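Local coordinates for Oxidored_FMN domain-containing protein ([Pseudomonas] geniculata N1, PDB 6L6J), which acts as the 6-hydroxypseudooxynicotine amine oxidase HisD, carrying bound FMN, a [4Fe-4S] cluster and ADP, at residues Lys46-Glu50 with Gly51-Val55; Tyr82-Pro85 with Leu86-Val89; Ala146-Arg149 with Arg150-Arg153; Tyr445-Gly448 with Gln449-Met453; Tyr530-Met533 with Ala534-Ala538. All blocks are in the same frame, centred on the assembly; numbering follows the deposited sequence.

Contact 1. Residues Lys46-Glu50 with Gly51-Val55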
loop_
_atom_site.group_PDB
_atom_site.type_symbol
_atom_site.label_atom_id
_atom_site.label_comp_id
_atom_site.label_asym_id
_atom_site.label_seq_id
_atom_site.Cartn_x
_atom_site.Cartn_y
_atom_site.Cartn_z
ATOM N N LYS A 46 6.822 13.903 10.227
ATOM C CA LYS A 46 6.827 15.393 10.130
ATOM C C LYS A 46 5.943 15.848 8.951
ATOM O O LYS A 46 5.097 16.763 9.138
ATOM C CB LYS A 46 8.252 15.941 9.998
ATOM C CG LYS A 46 8.400 17.437 10.256
ATOM C CD LYS A 46 9.840 17.957 10.096
ATOM C CE LYS A 46 9.936 19.375 9.550
ATOM N NZ LYS A 46 11.023 19.516 8.543
ATOM N N ALA A 47 6.109 15.237 7.781
ATOM C CA ALA A 47 5.439 15.675 6.536
ATOM C C ALA A 47 3.911 15.649 6.720
ATOM O O ALA A 47 3.186 16.502 6.125
ATOM C CB ALA A 47 5.875 14.813 5.381
ATOM N N ARG A 48 3.421 14.702 7.519
ATOM C CA ARG A 48 1.959 14.491 7.719
ATOM C C ARG A 48 1.423 15.469 8.783
ATOM O O ARG A 48 0.292 15.958 8.627
ATOM C CB ARG A 48 1.715 12.997 7.959
ATOM C CG ARG A 48 1.452 12.265 6.654
ATOM C CD ARG A 48 2.405 11.135 6.371
ATOM N NE ARG A 48 2.619 10.945 4.953
ATOM C CZ ARG A 48 3.806 10.913 4.368
ATOM N NH1 ARG A 48 4.909 11.076 5.080
ATOM N NH2 ARG A 48 3.902 10.688 3.066
ATOM N N ALA A 49 2.230 15.820 9.778
ATOM C CA ALA A 49 1.976 16.991 10.642
ATOM C C ALA A 49 2.012 18.283 9.785
ATOM O O ALA A 49 1.067 19.085 9.840
ATOM C CB ALA A 49 2.974 16.990 11.780
ATOM N N GLU A 50 3.055 18.467 8.977
ATOM C CA GLU A 50 3.203 19.635 8.062
ATOM C C GLU A 50 1.921 19.761 7.223
ATOM O O GLU A 50 1.427 20.868 7.113
ATOM C CB GLU A 50 4.473 19.458 7.222
ATOM C CG GLU A 50 5.302 20.705 7.032
ATOM C CD GLU A 50 6.712 20.428 6.517
ATOM O OE1 GLU A 50 7.558 19.871 7.305
ATOM O OE2 GLU A 50 6.995 20.772 5.323
ATOM N N GLY A 51 1.377 18.646 6.701
ATOM C CA GLY A 51 0.200 18.584 5.800
ATOM C C GLY A 51 -1.145 18.838 6.476
ATOM O O GLY A 51 -2.130 19.096 5.755
ATOM N N GLY A 52 -1.219 18.759 7.804
ATOM C CA GLY A 52 -2.353 19.291 8.585
ATOM C C GLY A 52 -3.218 18.210 9.202
ATOM O O GLY A 52 -4.377 18.526 9.650
ATOM N N TRP A 53 -2.711 16.983 9.258
ATOM C CA TRP A 53 -3.379 15.877 9.988
ATOM C C TRP A 53 -3.381 16.232 11.478
ATOM O O TRP A 53 -2.348 16.636 11.968
ATOM C CB TRP A 53 -2.710 14.528 9.651
ATOM C CG TRP A 53 -2.887 14.159 8.206
ATOM C CD1 TRP A 53 -2.106 14.560 7.153
ATOM C CD2 TRP A 53 -3.958 13.366 7.640
ATOM N NE1 TRP A 53 -2.616 14.055 5.981
ATOM C CE2 TRP A 53 -3.733 13.300 6.251
ATOM C CE3 TRP A 53 -5.040 12.661 8.174
ATOM C CZ2 TRP A 53 -4.573 12.597 5.395
ATOM C CZ3 TRP A 53 -5.876 11.960 7.328
ATOM C CH2 TRP A 53 -5.657 11.946 5.951
ATOM N N GLY A 54 -4.543 16.191 12.120
ATOM C CA GLY A 54 -4.761 16.511 13.543
ATOM C C GLY A 54 -4.108 15.498 14.465
ATOM O O GLY A 54 -3.642 15.909 15.524
ATOM N N VAL A 55 -4.085 14.213 14.103
ATOM C CA VAL A 55 -3.339 13.149 14.852
ATOM C C VAL A 55 -2.395 12.415 13.872
ATOM O O VAL A 55 -2.839 11.976 12.786
ATOM C CB VAL A 55 -4.302 12.159 15.544
ATOM C CG1 VAL A 55 -3.573 11.001 16.178
ATOM C CG2 VAL A 55 -5.212 12.844 16.566
#
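The carbonyl oxygen of Arg48 takes two amides where helix 38-51 runs out: Trp53 N at 3.2 Å, almost in line with the C=O bond, and Gly52 N at 3.3 Å from Arg48 O, well above the carbonyl plane. Gly52 N also leans on Ala49 O through a weak bond of 3.1 Å, and Gly51 N reaches Ala47 O at 2.9 Å as an ordinary helical donor. With Gly52 at positive phi (110°), the bonds back into the last turn from Gly52 N and Trp53 N make a Schellman motif. At these angles a beta-carbon would be jammed against the preceding carbonyl oxygen, which calls for glycine. Trp53 CG stands anti to its own carbonyl carbon (chi1 -65°), which lays the CD1 edge of the indole in plane against Arg48 O; indole NE1 bonds weakly to Pro327 O. The Arg48 guanidinium turns the other way, hydrogen-bonded to Phe44 O and Ser323 O and salt-bridged to Glu371. One turn apart, Lys46 NZ and Glu50 OE1 form a long salt bridge of 3.7 Å. The chemistry implies that amides of the turn itself satisfy Arg48 O, and Ala49 O weakly, as the chain swings from helix 38-51 into strand 55-62 of the TIM barrel.

Contact 2. Residues Tyr82-Pro85 with Leu86-Val89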
loop_
_atom_site.group_PDB
_atom_site.type_symbol
_atom_site.label_atom_id
_atom_site.label_comp_id
_atom_site.label_asym_id
_atom_site.label_seq_id
_atom_site.Cartn_x
_atom_site.Cartn_y
_atom_site.Cartn_z
ATOM N N TYR A 82 14.887 3.918 24.512
ATOM C CA TYR A 82 14.045 4.204 23.314
ATOM C C TYR A 82 13.222 5.501 23.502
ATOM O O TYR A 82 12.737 6.055 22.462
ATOM C CB TYR A 82 13.183 2.985 22.966
ATOM C CG TYR A 82 13.952 1.735 22.631
ATOM C CD1 TYR A 82 14.866 1.697 21.582
ATOM C CD2 TYR A 82 13.762 0.572 23.363
ATOM C CE1 TYR A 82 15.576 0.537 21.280
ATOM C CE2 TYR A 82 14.472 -0.585 23.084
ATOM C CZ TYR A 82 15.390 -0.600 22.051
ATOM O OH TYR A 82 16.074 -1.762 21.806
ATOM N N ILE A 83 13.124 6.020 24.744
ATOM C CA ILE A 83 12.291 7.213 25.100
ATOM C C ILE A 83 12.786 8.450 24.338
ATOM O O ILE A 83 11.969 9.070 23.675
ATOM C CB ILE A 83 12.267 7.480 26.620
ATOM C CG1 ILE A 83 11.559 6.360 27.383
ATOM C CG2 ILE A 83 11.646 8.844 26.912
ATOM C CD1 ILE A 83 11.562 6.534 28.878
ATOM N N GLU A 84 14.062 8.806 24.462
ATOM C CA GLU A 84 14.619 10.048 23.864
ATOM C C GLU A 84 14.528 9.948 22.340
ATOM O O GLU A 84 14.047 10.872 21.689
ATOM C CB GLU A 84 16.041 10.322 24.378
ATOM C CG GLU A 84 16.395 11.801 24.434
ATOM C CD GLU A 84 16.620 12.490 23.078
ATOM O OE1 GLU A 84 15.674 13.223 22.603
ATOM O OE2 GLU A 84 17.754 12.336 22.498
ATOM N N PRO A 85 14.972 8.836 21.709
ATOM C CA PRO A 85 14.755 8.626 20.272
ATOM C C PRO A 85 13.318 8.887 19.786
ATOM O O PRO A 85 13.154 9.554 18.763
ATOM C CB PRO A 85 15.117 7.144 20.082
ATOM C CG PRO A 85 16.166 6.881 21.138
ATOM C CD PRO A 85 15.750 7.743 22.322
ATOM N N LEU A 86 12.311 8.394 20.512
ATOM C CA LEU A 86 10.887 8.559 20.102
ATOM C C LEU A 86 10.378 9.968 20.423
ATOM O O LEU A 86 9.452 10.417 19.716
ATOM C CB LEU A 86 10.013 7.495 20.773
ATOM C CG LEU A 86 10.194 6.060 20.278
ATOM C CD1 LEU A 86 9.201 5.148 20.960
ATOM C CD2 LEU A 86 10.054 5.949 18.768
ATOM N N ALA A 87 10.961 10.637 21.418
ATOM C CA ALA A 87 10.647 12.034 21.810
ATOM C C ALA A 87 10.891 12.970 20.619
ATOM O O ALA A 87 10.166 13.958 20.467
ATOM C CB ALA A 87 11.473 12.439 22.994
ATOM N N ARG A 88 11.883 12.654 19.794
ATOM C CA ARG A 88 12.190 13.427 18.566
ATOM C C ARG A 88 11.007 13.316 17.595
ATOM O O ARG A 88 10.693 14.330 16.946
ATOM C CB ARG A 88 13.486 12.917 17.938
ATOM C CG ARG A 88 14.655 12.868 18.912
ATOM C CD ARG A 88 15.874 13.604 18.420
ATOM N NE ARG A 88 16.725 12.794 17.567
ATOM C CZ ARG A 88 17.014 13.062 16.296
ATOM N NH1 ARG A 88 16.492 14.113 15.692
ATOM N NH2 ARG A 88 17.825 12.262 15.623
ATOM N N VAL A 89 10.399 12.119 17.503
ATOM C CA VAL A 89 9.264 11.824 16.587
ATOM C C VAL A 89 8.089 12.688 17.040
ATOM O O VAL A 89 7.533 13.437 16.200
ATOM C CB VAL A 89 8.883 10.335 16.599
ATOM C CG1 VAL A 89 7.811 10.048 15.556
ATOM C CG2 VAL A 89 10.086 9.416 16.397
#
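The shortest sound bond here joins Ala87 N to Ile83 O at 2.9 Å. One residue back, Leu86 N meets Tyr82 O at 3.1 Å, while the next bond along, Arg88 N to Glu84 O, is weak at 3.4 Å. Pro85 has no N-H to give, and its place in the opening turns of helix 83-94 is one where a proline is readily accommodated. Leu86 CG lies beside its own backbone N (chi1 -70°), a setting that brings it against Tyr82 O; beyond it the side chain packs on Leu58 of strand 55-62 and on Met35. Outward from the barrel the character changes. The Glu84 chain bends at chi2 (-72°) and carries OE1 to 3.8 Å from Arg88 CG, touching the aliphatic part of the arginine, with carboxylate and guanidinium planes 30° apart. The charged atoms do not meet: Glu84 OE2 and Arg88 NE are 5.1 Å apart, and Arg88 NH2 forms its salt bridge with Glu39 instead. In this beta-alpha-beta unit (strand 55-62, helix 83-94, strand 99-105), the chemistry implies a helix start held by backbone bonds, its apolar side seated on the barrel; Glu84 and Arg88 probably offer each other at most a distant attraction, while Arg88 is paired with Glu39 of helix 38-51.

Contact 3. Residues Ala146-Arg149 with Arg150-Arg153. With SO4 (sulfate ion), chain F.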
loop_
_atom_site.group_PDB
_atom_site.type_symbol
_atom_site.label_atom_id
_atom_site.label_comp_id
_atom_site.label_asym_id
_atom_site.label_seq_id
_atom_site.Cartn_x
_atom_site.Cartn_y
_atom_site.Cartn_z
ATOM N N ALA A 146 0.777 -11.885 34.325
ATOM C CA ALA A 146 1.106 -10.771 35.251
ATOM C C ALA A 146 2.248 -9.951 34.656
ATOM O O ALA A 146 2.147 -8.732 34.700
ATOM C CB ALA A 146 1.470 -11.289 36.622
ATOM N N ASP A 147 3.275 -10.623 34.126
ATOM C CA ASP A 147 4.460 -9.974 33.503
ATOM C C ASP A 147 4.018 -9.154 32.283
ATOM O O ASP A 147 4.542 -8.068 32.078
ATOM C CB ASP A 147 5.541 -10.989 33.118
ATOM C CG ASP A 147 6.278 -11.606 34.290
ATOM O OD1 ASP A 147 5.941 -11.279 35.437
ATOM O OD2 ASP A 147 7.187 -12.420 34.046
ATOM N N PHE A 148 3.082 -9.662 31.496
ATOM C CA PHE A 148 2.617 -9.029 30.234
ATOM C C PHE A 148 1.939 -7.682 30.555
ATOM O O PHE A 148 2.153 -6.691 29.805
ATOM C CB PHE A 148 1.723 -10.002 29.456
ATOM C CG PHE A 148 0.823 -9.356 28.436
ATOM C CD1 PHE A 148 -0.371 -8.772 28.814
ATOM C CD2 PHE A 148 1.157 -9.345 27.090
ATOM C CE1 PHE A 148 -1.205 -8.198 27.871
ATOM C CE2 PHE A 148 0.322 -8.774 26.146
ATOM C CZ PHE A 148 -0.855 -8.199 26.543
ATOM N N ARG A 149 1.132 -7.646 31.618
ATOM C CA ARG A 149 0.434 -6.418 32.065
ATOM C C ARG A 149 1.461 -5.407 32.578
ATOM O O ARG A 149 1.333 -4.220 32.240
ATOM C CB ARG A 149 -0.599 -6.780 33.127
ATOM C CG ARG A 149 -1.792 -7.545 32.574
ATOM C CD ARG A 149 -2.655 -8.058 33.698
ATOM N NE ARG A 149 -3.171 -6.985 34.535
ATOM C CZ ARG A 149 -3.891 -7.169 35.636
ATOM N NH1 ARG A 149 -4.162 -8.389 36.060
ATOM N NH2 ARG A 149 -4.343 -6.132 36.312
ATOM N N ARG A 150 2.461 -5.875 33.328
ATOM C CA ARG A 150 3.631 -5.059 33.739
ATOM C C ARG A 150 4.203 -4.419 32.467
ATOM O O ARG A 150 4.244 -3.183 32.433
ATOM C CB ARG A 150 4.621 -5.909 34.542
ATOM C CG ARG A 150 5.848 -5.173 35.072
ATOM C CD ARG A 150 6.748 -6.077 35.919
ATOM N NE ARG A 150 7.130 -7.344 35.278
ATOM C CZ ARG A 150 8.199 -7.519 34.502
ATOM N NH1 ARG A 150 9.011 -6.511 34.239
ATOM N NH2 ARG A 150 8.452 -8.703 33.975
ATOM N N TRP A 151 4.521 -5.207 31.431
ATOM C CA TRP A 151 5.148 -4.715 30.169
ATOM C C TRP A 151 4.286 -3.613 29.555
ATOM O O TRP A 151 4.843 -2.614 29.091
ATOM C CB TRP A 151 5.384 -5.820 29.122
ATOM C CG TRP A 151 6.124 -7.034 29.588
ATOM C CD1 TRP A 151 7.040 -7.118 30.597
ATOM C CD2 TRP A 151 6.019 -8.356 29.031
ATOM N NE1 TRP A 151 7.486 -8.412 30.725
ATOM C CE2 TRP A 151 6.875 -9.193 29.779
ATOM C CE3 TRP A 151 5.292 -8.914 27.980
ATOM C CZ2 TRP A 151 7.004 -10.554 29.516
ATOM C CZ3 TRP A 151 5.387 -10.268 27.746
ATOM C CH2 TRP A 151 6.235 -11.074 28.501
ATOM N N TYR A 152 2.971 -3.802 29.522
ATOM C CA TYR A 152 2.037 -2.874 28.826
ATOM C C TYR A 152 2.051 -1.563 29.604
ATOM O O TYR A 152 2.576 -0.583 29.081
ATOM C CB TYR A 152 0.645 -3.487 28.645
ATOM C CG TYR A 152 0.147 -3.419 27.225
ATOM C CD1 TYR A 152 0.106 -2.212 26.540
ATOM C CD2 TYR A 152 -0.271 -4.553 26.546
ATOM C CE1 TYR A 152 -0.342 -2.130 25.230
ATOM C CE2 TYR A 152 -0.728 -4.486 25.238
ATOM C CZ TYR A 152 -0.761 -3.271 24.574
ATOM O OH TYR A 152 -1.190 -3.191 23.278
ATOM N N ARG A 153 1.566 -1.598 30.846
ATOM C CA ARG A 153 1.642 -0.493 31.849
ATOM C C ARG A 153 2.975 0.264 31.691
ATOM O O ARG A 153 2.931 1.462 31.424
ATOM C CB ARG A 153 1.450 -1.091 33.251
ATOM C CG ARG A 153 1.529 -0.107 34.409
ATOM C CD ARG A 153 1.762 -0.826 35.734
ATOM N NE ARG A 153 3.173 -0.953 36.124
ATOM C CZ ARG A 153 3.698 -1.979 36.817
ATOM N NH1 ARG A 153 2.946 -3.006 37.199
ATOM N NH2 ARG A 153 4.988 -1.980 37.119
HETATM S S SO4 F . 11.122 -8.762 32.041
HETATM O O1 SO4 F . 10.745 -7.384 32.201
HETATM O O2 SO4 F . 12.228 -9.072 32.934
HETATM O O3 SO4 F . 9.981 -9.599 32.340
HETATM O O4 SO4 F . 11.545 -8.985 30.679
#
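Phe148 and Tyr152, on TIM-barrel helix 142-162, run side by side yet meet as an offset edge-to-face pair: the edge of Tyr152 addresses the face of Phe148, centroids 5.7 Å apart, planes at 75°. Phe148 CG lies opposite its backbone N (chi1 160°), which swings the ring beside Tyr152, whose hydroxyl is bonded to Leu104 O and Tyr170 N on two barrel strands. Phe148 CA sits over the six-membered ring of Trp151, 3.9 Å from the centroid, in a CH-pi contact. Asp147 O faces the same indole, which also stacks with His64. Asp147 and Arg150 point the same way, planes 80° apart, joined by a long salt bridge; Gln143 also holds the carboxylate. Replacing Trp151 with an alanine would probably leave Phe148 CA without its aromatic floor and the sulfate without one donor. That ion, probably from the crystallisation liquor and bonded too by His64 NE2, takes Arg150 NH1 at 2.8 Å on O1, while Trp151 NE1 reaches sulfate O3 in the indole plane at 3.2 Å.

Contact 4. Residues Tyr445-Gly448 with Gln449-Met453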
loop_
_atom_site.group_PDB
_atom_site.type_symbol
_atom_site.label_atom_id
_atom_site.label_comp_id
_atom_site.label_asym_id
_atom_site.label_seq_id
_atom_site.Cartn_x
_atom_site.Cartn_y
_atom_site.Cartn_z
ATOM N N TYR A 445 -4.431 12.779 -12.131
ATOM C CA TYR A 445 -3.711 13.678 -11.189
ATOM C C TYR A 445 -2.664 14.542 -11.921
ATOM O O TYR A 445 -2.616 15.752 -11.719
ATOM C CB TYR A 445 -2.996 12.932 -10.065
ATOM C CG TYR A 445 -2.196 13.873 -9.217
ATOM C CD1 TYR A 445 -2.835 14.832 -8.451
ATOM C CD2 TYR A 445 -0.804 13.885 -9.244
ATOM C CE1 TYR A 445 -2.115 15.742 -7.693
ATOM C CE2 TYR A 445 -0.066 14.790 -8.494
ATOM C CZ TYR A 445 -0.729 15.722 -7.719
ATOM O OH TYR A 445 -0.058 16.629 -6.974
ATOM N N ARG A 446 -1.841 13.941 -12.762
ATOM C CA ARG A 446 -0.677 14.631 -13.371
ATOM C C ARG A 446 -1.134 15.473 -14.567
ATOM O O ARG A 446 -0.645 16.604 -14.707
ATOM C CB ARG A 446 0.407 13.612 -13.737
ATOM C CG ARG A 446 1.164 13.084 -12.526
ATOM C CD ARG A 446 2.029 11.860 -12.785
ATOM N NE ARG A 446 2.693 11.528 -11.537
ATOM C CZ ARG A 446 2.089 10.997 -10.478
ATOM N NH1 ARG A 446 0.807 10.681 -10.534
ATOM N NH2 ARG A 446 2.771 10.776 -9.368
ATOM N N VAL A 447 -2.045 14.963 -15.394
ATOM C CA VAL A 447 -2.590 15.742 -16.545
ATOM C C VAL A 447 -3.270 17.007 -15.997
ATOM O O VAL A 447 -2.944 18.112 -16.505
ATOM C CB VAL A 447 -3.556 14.911 -17.394
ATOM C CG1 VAL A 447 -4.263 15.766 -18.442
ATOM C CG2 VAL A 447 -2.839 13.739 -18.046
ATOM N N GLY A 448 -4.152 16.854 -15.004
ATOM C CA GLY A 448 -4.966 17.951 -14.454
ATOM C C GLY A 448 -4.122 19.058 -13.850
ATOM O O GLY A 448 -4.513 20.226 -13.952
ATOM N N GLN A 449 -2.992 18.708 -13.246
ATOM C CA GLN A 449 -2.009 19.675 -12.701
ATOM C C GLN A 449 -1.203 20.314 -13.834
ATOM O O GLN A 449 -0.959 21.526 -13.751
ATOM C CB GLN A 449 -1.088 18.964 -11.717
ATOM C CG GLN A 449 -1.823 18.510 -10.468
ATOM C CD GLN A 449 -2.277 19.700 -9.682
ATOM O OE1 GLN A 449 -1.505 20.637 -9.484
ATOM N NE2 GLN A 449 -3.527 19.678 -9.249
ATOM N N LEU A 450 -0.788 19.528 -14.830
ATOM C CA LEU A 450 0.120 19.994 -15.921
ATOM C C LEU A 450 -0.575 21.039 -16.800
ATOM O O LEU A 450 0.036 22.083 -17.059
ATOM C CB LEU A 450 0.598 18.803 -16.763
ATOM C CG LEU A 450 1.855 18.104 -16.243
ATOM C CD1 LEU A 450 2.055 16.757 -16.910
ATOM C CD2 LEU A 450 3.089 18.963 -16.439
ATOM N N GLN A 451 -1.813 20.780 -17.212
ATOM C CA GLN A 451 -2.496 21.514 -18.317
ATOM C C GLN A 451 -2.950 22.918 -17.884
ATOM O O GLN A 451 -3.421 23.650 -18.775
ATOM C CB GLN A 451 -3.662 20.674 -18.852
ATOM C CG GLN A 451 -4.790 20.471 -17.849
ATOM C CD GLN A 451 -5.784 19.445 -18.325
ATOM O OE1 GLN A 451 -5.632 18.863 -19.405
ATOM N NE2 GLN A 451 -6.800 19.213 -17.509
ATOM N N THR A 452 -2.795 23.275 -16.596
ATOM C CA THR A 452 -3.152 24.598 -15.999
ATOM C C THR A 452 -1.884 25.417 -15.693
ATOM O O THR A 452 -1.976 26.417 -14.922
ATOM C CB THR A 452 -3.995 24.418 -14.728
ATOM O OG1 THR A 452 -3.240 23.639 -13.801
ATOM C CG2 THR A 452 -5.331 23.761 -14.997
ATOM N N MET A 453 -0.740 25.021 -16.264
ATOM C CA MET A 453 0.586 25.660 -16.021
ATOM C C MET A 453 1.074 26.263 -17.329
ATOM O O MET A 453 1.216 25.549 -18.318
ATOM C CB MET A 453 1.617 24.643 -15.527
ATOM C CG MET A 453 1.170 23.882 -14.299
ATOM S SD MET A 453 2.425 22.750 -13.667
ATOM C CE MET A 453 2.136 22.898 -11.905
#
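Leu450 and Arg446 make up the close-packed side: Leu450 N bonds to Arg446 O at 2.9 Å, and Leu450 CB, CG and CD1 all lie close to that same oxygen. The leucine packs on Leu401 of helix 398-410 and on Val456 and Met458 of strand 456-459. Arg446 stretches away from the turn, where Glu402 salt-bridges its NE and Gln364 O and Val442 O take its terminal nitrogens. On the neighbouring flank Gln449 CG rests over one face of the Tyr445 ring, 4.2 Å from the centroid in a CH-pi contact, with ring and amide planes only 21° apart. A bend at chi2 (-67°) turns the Gln449 amide aside, and its NE2 bonds to Asp340. All this belongs to the Rossmann-like domain that binds ADP, where helix 441-450 leads to strand 456-459 at one edge of a five-stranded parallel sheet. The solvent side is slacker. Gln451 N still holds Val447 O at 3.0 Å, but the exposed Gln451 side chain makes loose contacts with its neighbours, OE1 being 3.5 Å from Val447 CG1. As the helix gives way to a type I turn from Leu450 to Met453, Thr452 OG1 makes a weak bond of 3.1 Å to Gln449 O, and Met453 N closes the turn on Leu450 O.

Contact 5. Residues Tyr530-Met533 with Ala534-Ala538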
loop_
_atom_site.group_PDB
_atom_site.type_symbol
_atom_site.label_atom_id
_atom_site.label_comp_id
_atom_site.label_asym_id
_atom_site.label_seq_id
_atom_site.Cartn_x
_atom_site.Cartn_y
_atom_site.Cartn_z
ATOM N N TYR A 530 4.474 -12.852 -12.435
ATOM C CA TYR A 530 4.247 -13.128 -10.985
ATOM C C TYR A 530 3.496 -11.969 -10.303
ATOM O O TYR A 530 3.366 -11.975 -9.041
ATOM C CB TYR A 530 5.578 -13.396 -10.254
ATOM C CG TYR A 530 6.278 -14.696 -10.579
ATOM C CD1 TYR A 530 5.811 -15.561 -11.558
ATOM C CD2 TYR A 530 7.443 -15.052 -9.919
ATOM C CE1 TYR A 530 6.451 -16.757 -11.845
ATOM C CE2 TYR A 530 8.122 -16.224 -10.216
ATOM C CZ TYR A 530 7.622 -17.083 -11.176
ATOM O OH TYR A 530 8.277 -18.252 -11.391
ATOM N N TYR A 531 3.005 -10.982 -11.062
ATOM C CA TYR A 531 2.203 -9.864 -10.476
ATOM C C TYR A 531 0.767 -9.896 -11.032
ATOM O O TYR A 531 0.218 -10.986 -11.167
ATOM C CB TYR A 531 3.050 -8.599 -10.636
ATOM C CG TYR A 531 2.568 -7.389 -9.884
ATOM C CD1 TYR A 531 1.625 -7.479 -8.877
ATOM C CD2 TYR A 531 3.027 -6.129 -10.209
ATOM C CE1 TYR A 531 1.146 -6.355 -8.227
ATOM C CE2 TYR A 531 2.583 -4.993 -9.541
ATOM C CZ TYR A 531 1.627 -5.099 -8.551
ATOM O OH TYR A 531 1.173 -3.984 -7.885
ATOM N N TYR A 532 0.179 -8.772 -11.419
ATOM C CA TYR A 532 -1.275 -8.652 -11.726
ATOM C C TYR A 532 -1.598 -8.906 -13.205
ATOM O O TYR A 532 -2.744 -9.235 -13.493
ATOM C CB TYR A 532 -1.741 -7.238 -11.372
ATOM C CG TYR A 532 -1.062 -6.157 -12.175
ATOM C CD1 TYR A 532 0.118 -5.586 -11.741
ATOM C CD2 TYR A 532 -1.604 -5.688 -13.357
ATOM C CE1 TYR A 532 0.741 -4.564 -12.439
ATOM C CE2 TYR A 532 -0.997 -4.674 -14.074
ATOM C CZ TYR A 532 0.180 -4.107 -13.618
ATOM O OH TYR A 532 0.776 -3.105 -14.334
ATOM N N MET A 533 -0.657 -8.707 -14.130
ATOM C CA MET A 533 -0.989 -8.633 -15.575
ATOM C C MET A 533 -1.622 -9.941 -16.064
ATOM O O MET A 533 -2.557 -9.882 -16.876
ATOM C CB MET A 533 0.231 -8.337 -16.436
ATOM C CG MET A 533 -0.086 -8.251 -17.926
ATOM S SD MET A 533 -1.487 -7.157 -18.340
ATOM C CE MET A 533 -0.647 -5.579 -18.486
ATOM N N ALA A 534 -1.154 -11.082 -15.595
ATOM C CA ALA A 534 -1.675 -12.388 -16.050
ATOM C C ALA A 534 -3.025 -12.655 -15.389
ATOM O O ALA A 534 -3.902 -13.201 -16.090
ATOM C CB ALA A 534 -0.683 -13.492 -15.788
ATOM N N ALA A 535 -3.189 -12.323 -14.103
ATOM C CA ALA A 535 -4.458 -12.563 -13.373
ATOM C C ALA A 535 -5.521 -11.656 -13.993
ATOM O O ALA A 535 -6.706 -12.067 -14.091
ATOM C CB ALA A 535 -4.331 -12.318 -11.886
ATOM N N VAL A 536 -5.107 -10.479 -14.429
ATOM C CA VAL A 536 -6.045 -9.479 -15.004
ATOM C C VAL A 536 -6.497 -9.969 -16.387
ATOM O O VAL A 536 -7.695 -9.814 -16.691
ATOM C CB VAL A 536 -5.428 -8.061 -14.999
ATOM C CG1 VAL A 536 -6.297 -7.038 -15.700
ATOM C CG2 VAL A 536 -5.154 -7.598 -13.578
ATOM N N VAL A 537 -5.608 -10.553 -17.193
ATOM C CA VAL A 537 -5.988 -10.992 -18.570
ATOM C C VAL A 537 -6.944 -12.173 -18.399
ATOM O O VAL A 537 -7.994 -12.164 -19.038
ATOM C CB VAL A 537 -4.803 -11.290 -19.515
ATOM C CG1 VAL A 537 -3.876 -10.101 -19.664
ATOM C CG2 VAL A 537 -4.013 -12.488 -19.110
ATOM N N ALA A 538 -6.636 -13.078 -17.478
ATOM C CA ALA A 538 -7.477 -14.248 -17.133
ATOM C C ALA A 538 -8.907 -13.767 -16.891
ATOM O O ALA A 538 -9.832 -14.252 -17.560
ATOM C CB ALA A 538 -6.919 -14.954 -15.916
#
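Two backbone hydrogen bonds tie the first turn of helix 533-542 together: Val536 N gives to Tyr532 O at 2.8 Å, and Val537 N gives to Met533 O at 3.1 Å. Apolar contacts repeat the same four-residue spacing. Val536 CG2 comes up to the edge of the Tyr532 ring, in its plane and 4.0 Å from Tyr532 CD2, the two side chains running alongside one another. Met533 instead crosses Val537 at about a right angle: its chain folds at chi2 and chi3 (50° and 87°), which sets SD 4.0 Å from Val537 CG1. Both pairs are buried at the helix start of a beta-alpha-beta crossover, strand 522-527 to helix 533-542 to strand 547-552, in the OYE-like second alpha/beta domain. Ala534 and Val537 lie on Val525 of the first strand, whereas Met533 meets Pro509 and Leu513 of helix 509-513. Aromatic and polar contacts gather at the tyrosines. Tyr532 presents CD1 over the centre of the Tyr531 ring, and that ring also meets Trp560 edge-to-face. Tyr532 makes a similar pair with Trp439, its hydroxyl bonds to Glu430 OE1, and its side chain lies about 4 Å from that of Arg426, an ADP-binding residue.

In the fold
Contacts 1, 2 and 3 all belong to the TIM barrel, contacts 4 and 5 to the two alpha/beta domains that follow. Contacts 1 and 5 are buried, on opposite sides of the chain's centre: contact 1 is at the C-terminal end of helix 38-51, contact 5 at the N-terminal start of helix 533-542. Contacts 2, 3 and 4 are partly buried. Contact 2 sets an apolar side inward and charges outward, but contacts 3 and 4 also bury polar groups, Tyr152 and Arg446. Helices 38-51 and 83-94 are joined through Glu39 and Arg88. A bound sulfate sets contact 3 apart, though contacts 3 and 5 share edge-to-face pairs; contact 4 ends in a polar, fraying turn.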